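Local coordinates for protein cystathionine gamma-synthase (Xanthomonas oryzae pv. oryzae KACC 10331, PDB 6LD7) that probably makes cystathionine in methionine biosynthesis, as a pyridoxal 5'-phosphate-dependent enzyme of the trans-sulfuration family, at residues 34-46 with 56-68. The protein carries 1 engineered substitution. Numbering follows the deposited sequence.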
loop_
_atom_site.group_PDB
_atom_site.type_symbol
_atom_site.label_atom_id
_atom_site.label_comp_id
_atom_site.label_asym_id
_atom_site.label_seq_id
_atom_site.Cartn_x
_atom_site.Cartn_y
_atom_site.Cartn_z
ATOM N N VAL C 34 -1.680 -17.611 -3.041
ATOM C CA VAL C 34 -0.276 -17.974 -2.799
ATOM C C VAL C 34 0.379 -16.938 -1.866
ATOM O O VAL C 34 1.109 -17.361 -0.953
ATOM C CB VAL C 34 0.461 -18.150 -4.135
ATOM C CG1 VAL C 34 1.954 -18.206 -3.911
ATOM C CG2 VAL C 34 -0.056 -19.364 -4.871
ATOM N N THR C 35 0.243 -15.650 -2.082
ATOM C CA THR C 35 0.747 -14.648 -1.095
ATOM C C THR C 35 -0.433 -14.233 -0.228
ATOM O O THR C 35 -1.522 -14.042 -0.710
ATOM C CB THR C 35 1.553 -13.480 -1.687
ATOM O OG1 THR C 35 0.875 -13.314 -2.908
ATOM N N PRO C 36 -0.237 -14.253 1.096
ATOM C CA PRO C 36 -1.319 -14.082 2.073
ATOM C C PRO C 36 -1.950 -12.689 1.926
ATOM O O PRO C 36 -1.259 -11.723 1.657
ATOM C CB PRO C 36 -0.559 -14.261 3.417
ATOM C CG PRO C 36 0.828 -13.810 3.105
ATOM C CD PRO C 36 1.109 -14.301 1.699
ATOM N N PRO C 37 -3.265 -12.548 1.976
ATOM C CA PRO C 37 -3.903 -11.221 1.948
ATOM C C PRO C 37 -3.482 -10.283 3.083
ATOM O O PRO C 37 -3.283 -10.789 4.155
ATOM C CB PRO C 37 -5.389 -11.576 2.120
ATOM C CG PRO C 37 -5.491 -12.961 1.433
ATOM C CD PRO C 37 -4.242 -13.650 1.954
ATOM N N ILE C 38 -3.377 -8.975 2.804
ATOM C CA ILE C 38 -3.021 -7.929 3.792
ATOM C C ILE C 38 -4.281 -7.592 4.600
ATOM O O ILE C 38 -5.279 -7.079 4.018
ATOM C CB ILE C 38 -2.427 -6.691 3.137
ATOM C CG1 ILE C 38 -1.343 -7.036 2.114
ATOM C CG2 ILE C 38 -1.971 -5.706 4.211
ATOM C CD1 ILE C 38 -0.889 -5.786 1.298
ATOM N N VAL C 39 -4.290 -7.958 5.875
ATOM C CA VAL C 39 -5.431 -7.654 6.772
ATOM C C VAL C 39 -5.141 -6.325 7.476
ATOM O O VAL C 39 -4.526 -6.297 8.588
ATOM C CB VAL C 39 -5.656 -8.820 7.744
ATOM C CG1 VAL C 39 -6.853 -8.561 8.583
ATOM C CG2 VAL C 39 -5.759 -10.168 7.053
ATOM N N LEU C 40 -5.523 -5.236 6.824
ATOM C CA LEU C 40 -5.431 -3.882 7.420
ATOM C C LEU C 40 -6.434 -3.644 8.574
ATOM O O LEU C 40 -6.172 -2.752 9.369
ATOM C CB LEU C 40 -5.629 -2.904 6.285
ATOM C CG LEU C 40 -4.508 -2.861 5.250
ATOM C CD1 LEU C 40 -4.709 -1.675 4.336
ATOM C CD2 LEU C 40 -3.111 -2.760 5.866
ATOM N N SER C 41 -7.553 -4.377 8.620
ATOM C CA SER C 41 -8.739 -4.121 9.460
ATOM C C SER C 41 -8.309 -3.871 10.889
ATOM O O SER C 41 -7.618 -4.722 11.414
ATOM C CB SER C 41 -9.751 -5.271 9.397
ATOM O OG SER C 41 -11.007 -4.808 9.846
ATOM N N SER C 42 -8.828 -2.807 11.501
ATOM C CA SER C 42 -8.573 -2.489 12.908
ATOM C C SER C 42 -9.359 -3.482 13.756
ATOM O O SER C 42 -8.904 -3.800 14.842
ATOM C CB SER C 42 -8.915 -1.025 13.214
ATOM O OG SER C 42 -10.263 -0.782 12.858
ATOM N N ASN C 43 -10.582 -3.832 13.330
ATOM C CA ASN C 43 -11.485 -4.679 14.130
ATOM C C ASN C 43 -11.995 -5.874 13.305
ATOM O O ASN C 43 -11.838 -5.946 12.032
ATOM C CB ASN C 43 -12.531 -3.768 14.786
ATOM C CG ASN C 43 -13.404 -3.021 13.799
ATOM O OD1 ASN C 43 -13.037 -2.901 12.608
ATOM N ND2 ASN C 43 -14.527 -2.475 14.314
ATOM N N PHE C 44 -12.533 -6.803 14.065
ATOM C CA PHE C 44 -13.046 -8.146 13.694
ATOM C C PHE C 44 -14.393 -8.373 14.414
ATOM O O PHE C 44 -14.517 -8.050 15.591
ATOM C CB PHE C 44 -12.001 -9.233 14.044
ATOM C CG PHE C 44 -10.644 -9.008 13.475
ATOM C CD1 PHE C 44 -9.747 -8.135 14.102
ATOM C CD2 PHE C 44 -10.268 -9.582 12.286
ATOM C CE1 PHE C 44 -8.519 -7.831 13.527
ATOM C CE2 PHE C 44 -9.031 -9.292 11.722
ATOM C CZ PHE C 44 -8.145 -8.448 12.339
ATOM N N SER C 45 -15.391 -8.885 13.685
ATOM C CA SER C 45 -16.739 -9.142 14.191
ATOM C C SER C 45 -16.625 -10.278 15.201
ATOM O O SER C 45 -15.639 -11.094 15.143
ATOM C CB SER C 45 -17.701 -9.463 13.067
ATOM O OG SER C 45 -17.276 -10.650 12.390
ATOM N N PHE C 46 -17.516 -10.252 16.182
ATOM C CA PHE C 46 -17.919 -11.423 16.994
ATOM C C PHE C 46 -18.713 -12.412 16.131
ATOM O O PHE C 46 -19.373 -12.029 15.161
ATOM C CB PHE C 46 -18.693 -10.957 18.201
ATOM C CG PHE C 46 -17.817 -10.536 19.335
ATOM C CD1 PHE C 46 -16.751 -9.673 19.110
ATOM C CD2 PHE C 46 -18.047 -11.035 20.615
ATOM C CE1 PHE C 46 -15.894 -9.363 20.170
ATOM C CE2 PHE C 46 -17.181 -10.733 21.661
ATOM C CZ PHE C 46 -16.140 -9.860 21.438
ATOM N N ASP C 56 -9.841 -9.953 17.521
ATOM C CA ASP C 56 -10.915 -8.956 17.825
ATOM C C ASP C 56 -10.419 -7.523 17.466
ATOM O O ASP C 56 -11.230 -6.700 17.028
ATOM C CB ASP C 56 -11.437 -9.110 19.266
ATOM C CG ASP C 56 -10.381 -8.713 20.286
ATOM O OD1 ASP C 56 -9.237 -9.157 20.163
ATOM O OD2 ASP C 56 -10.676 -7.842 21.104
ATOM N N TYR C 57 -9.145 -7.201 17.671
ATOM C CA TYR C 57 -8.676 -5.786 17.536
ATOM C C TYR C 57 -7.188 -5.748 17.165
ATOM O O TYR C 57 -6.420 -6.369 18.022
ATOM C CB TYR C 57 -8.917 -5.042 18.876
ATOM C CG TYR C 57 -8.809 -3.550 18.761
ATOM C CD1 TYR C 57 -9.684 -2.813 17.949
ATOM C CD2 TYR C 57 -7.778 -2.887 19.414
ATOM C CE1 TYR C 57 -9.573 -1.422 17.835
ATOM C CE2 TYR C 57 -7.616 -1.513 19.262
ATOM C CZ TYR C 57 -8.529 -0.772 18.500
ATOM O OH TYR C 57 -8.374 0.584 18.477
ATOM N N THR C 58 -6.779 -5.021 16.095
ATOM C CA THR C 58 -5.399 -5.122 15.585
ATOM C C THR C 58 -4.329 -4.659 16.593
ATOM O O THR C 58 -3.301 -5.325 16.535
ATOM C CB THR C 58 -5.019 -4.770 14.131
ATOM O OG1 THR C 58 -4.129 -3.698 13.685
ATOM C CG2 THR C 58 -6.073 -5.259 13.234
ATOM N N ARG C 59 -4.593 -3.776 17.563
ATOM C CA ARG C 59 -3.529 -3.297 18.479
ATOM C C ARG C 59 -3.049 -4.559 19.227
ATOM O O ARG C 59 -1.859 -4.696 19.515
ATOM C CB ARG C 59 -3.960 -2.220 19.482
ATOM C CG ARG C 59 -2.986 -2.148 20.667
ATOM C CD ARG C 59 -3.079 -0.943 21.521
ATOM N NE ARG C 59 -4.430 -0.396 21.636
ATOM C CZ ARG C 59 -5.391 -0.898 22.431
ATOM N NH1 ARG C 59 -5.127 -1.994 23.116
ATOM N NH2 ARG C 59 -6.598 -0.316 22.547
ATOM N N SER C 60 -3.962 -5.493 19.469
ATOM C CA SER C 60 -3.740 -6.630 20.396
ATOM C C SER C 60 -3.235 -7.908 19.625
ATOM O O SER C 60 -2.255 -8.540 20.092
ATOM C CB SER C 60 -5.035 -6.726 21.173
ATOM O OG SER C 60 -5.486 -8.017 21.128
ATOM N N GLY C 61 -3.752 -8.183 18.415
ATOM C CA GLY C 61 -3.509 -9.365 17.560
ATOM C C GLY C 61 -4.010 -9.062 16.126
ATOM O O GLY C 61 -5.110 -8.458 15.946
ATOM N N ASN C 62 -3.218 -9.370 15.103
ATOM C CA ASN C 62 -3.585 -9.168 13.668
ATOM C C ASN C 62 -2.901 -10.271 12.891
ATOM O O ASN C 62 -1.751 -10.585 13.204
ATOM C CB ASN C 62 -3.117 -7.819 13.182
ATOM C CG ASN C 62 -3.268 -7.656 11.706
ATOM O OD1 ASN C 62 -2.413 -8.189 10.992
ATOM N ND2 ASN C 62 -4.316 -6.921 11.290
ATOM N N PRO C 63 -3.615 -10.972 11.980
ATOM C CA PRO C 63 -3.033 -12.142 11.317
ATOM C C PRO C 63 -1.843 -11.835 10.412
ATOM O O PRO C 63 -0.954 -12.683 10.319
ATOM C CB PRO C 63 -4.167 -12.760 10.487
ATOM C CG PRO C 63 -5.203 -11.710 10.440
ATOM C CD PRO C 63 -5.025 -10.772 11.622
ATOM N N THR C 64 -1.822 -10.703 9.737
ATOM C CA THR C 64 -0.663 -10.350 8.857
ATOM C C THR C 64 0.592 -10.146 9.734
ATOM O O THR C 64 1.692 -10.650 9.396
ATOM C CB THR C 64 -0.988 -9.115 8.025
ATOM O OG1 THR C 64 -2.122 -9.491 7.219
ATOM C CG2 THR C 64 0.239 -8.690 7.242
ATOM N N ARG C 65 0.426 -9.431 10.847
ATOM C CA ARG C 65 1.533 -9.186 11.797
ATOM C C ARG C 65 2.033 -10.535 12.408
ATOM O O ARG C 65 3.215 -10.738 12.503
ATOM C CB ARG C 65 1.108 -8.158 12.844
ATOM C CG ARG C 65 2.285 -7.708 13.693
ATOM C CD ARG C 65 2.043 -6.421 14.464
ATOM N NE ARG C 65 1.063 -6.711 15.384
ATOM C CZ ARG C 65 -0.115 -6.073 15.531
ATOM N NH1 ARG C 65 -0.449 -4.914 14.983
ATOM N NH2 ARG C 65 -0.925 -6.616 16.397
ATOM N N ASP C 66 1.108 -11.415 12.804
ATOM C CA ASP C 66 1.386 -12.703 13.432
ATOM C C ASP C 66 2.110 -13.629 12.447
ATOM O O ASP C 66 2.903 -14.392 12.888
ATOM C CB ASP C 66 0.119 -13.382 13.922
ATOM C CG ASP C 66 -0.345 -12.784 15.238
ATOM O OD1 ASP C 66 0.399 -11.976 15.813
ATOM O OD2 ASP C 66 -1.481 -13.015 15.583
ATOM N N LEU C 67 1.855 -13.569 11.163
ATOM C CA LEU C 67 2.648 -14.396 10.230
ATOM C C LEU C 67 4.101 -14.000 10.340
ATOM O O LEU C 67 4.876 -14.827 10.177
ATOM C CB LEU C 67 2.237 -14.091 8.814
ATOM C CG LEU C 67 1.373 -15.101 8.125
ATOM C CD1 LEU C 67 1.030 -14.512 6.752
ATOM C CD2 LEU C 67 2.112 -16.419 8.020
ATOM N N LEU C 68 4.402 -12.700 10.404
ATOM C CA LEU C 68 5.787 -12.267 10.482
ATOM C C LEU C 68 6.365 -12.725 11.832
ATOM O O LEU C 68 7.508 -13.179 11.896
ATOM C CB LEU C 68 5.885 -10.763 10.263
ATOM C CG LEU C 68 7.267 -10.185 10.436
ATOM C CD1 LEU C 68 8.210 -10.745 9.367
ATOM C CD2 LEU C 68 7.246 -8.663 10.308
HETATM O O HOH W 1 -1.399 -11.538 5.837
HETATM O O HOH W 2 -14.241 -6.538 17.616
#
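V39 is gripped through both of its backbone polar groups by side chains at the start of helix 63-76. V39 N donates to T64 OG1 at 3.0 Å, almost straight at 171°. V39 O accepts from N62 ND2 at 2.8 Å, and this acceptor lies in the amide plane of N62. With CG anti to the N62 backbone N (chi1 171°), the amide sits between the helix start and V39, and its O and N take separate partners. OD1 caps the helix by accepting from R65 N and, weakly, from T64 N, while ND2 reaches V39. A water bridges T64 OG1 and P37 O.

Further along, the backbones of N43 and Y57 form a single beta bridge. T58 N donates to S42 O at 2.8 Å. F44 N donates to D56 O at 3.2 Å, from above the carbonyl plane. A second water donates to both F44 O and D56 O.

Apolar contacts run alongside these bonds. V39 CG2 meets P63 CG at 3.8 Å, the two side chains crossing at about a right angle. The F44 ring turns its edge to the backbone of D56 and Y57, and F44 CZ lies 4.0 Å from P63 CD. P36 CB and CG both touch L67 CD1.

R65 NH2 donates to T58 O at 2.7 Å, tying the turn to the helix. The Y57 hydroxyl and R59 NE are hydrogen-bonded to the pyridoxal phosphate-bearing lysine side chain of the second subunit. Polar side chains at the helix start thus anchor an extended loop, and the segment 56-68 joins this anchor to a neighbouring subunit's cofactor site.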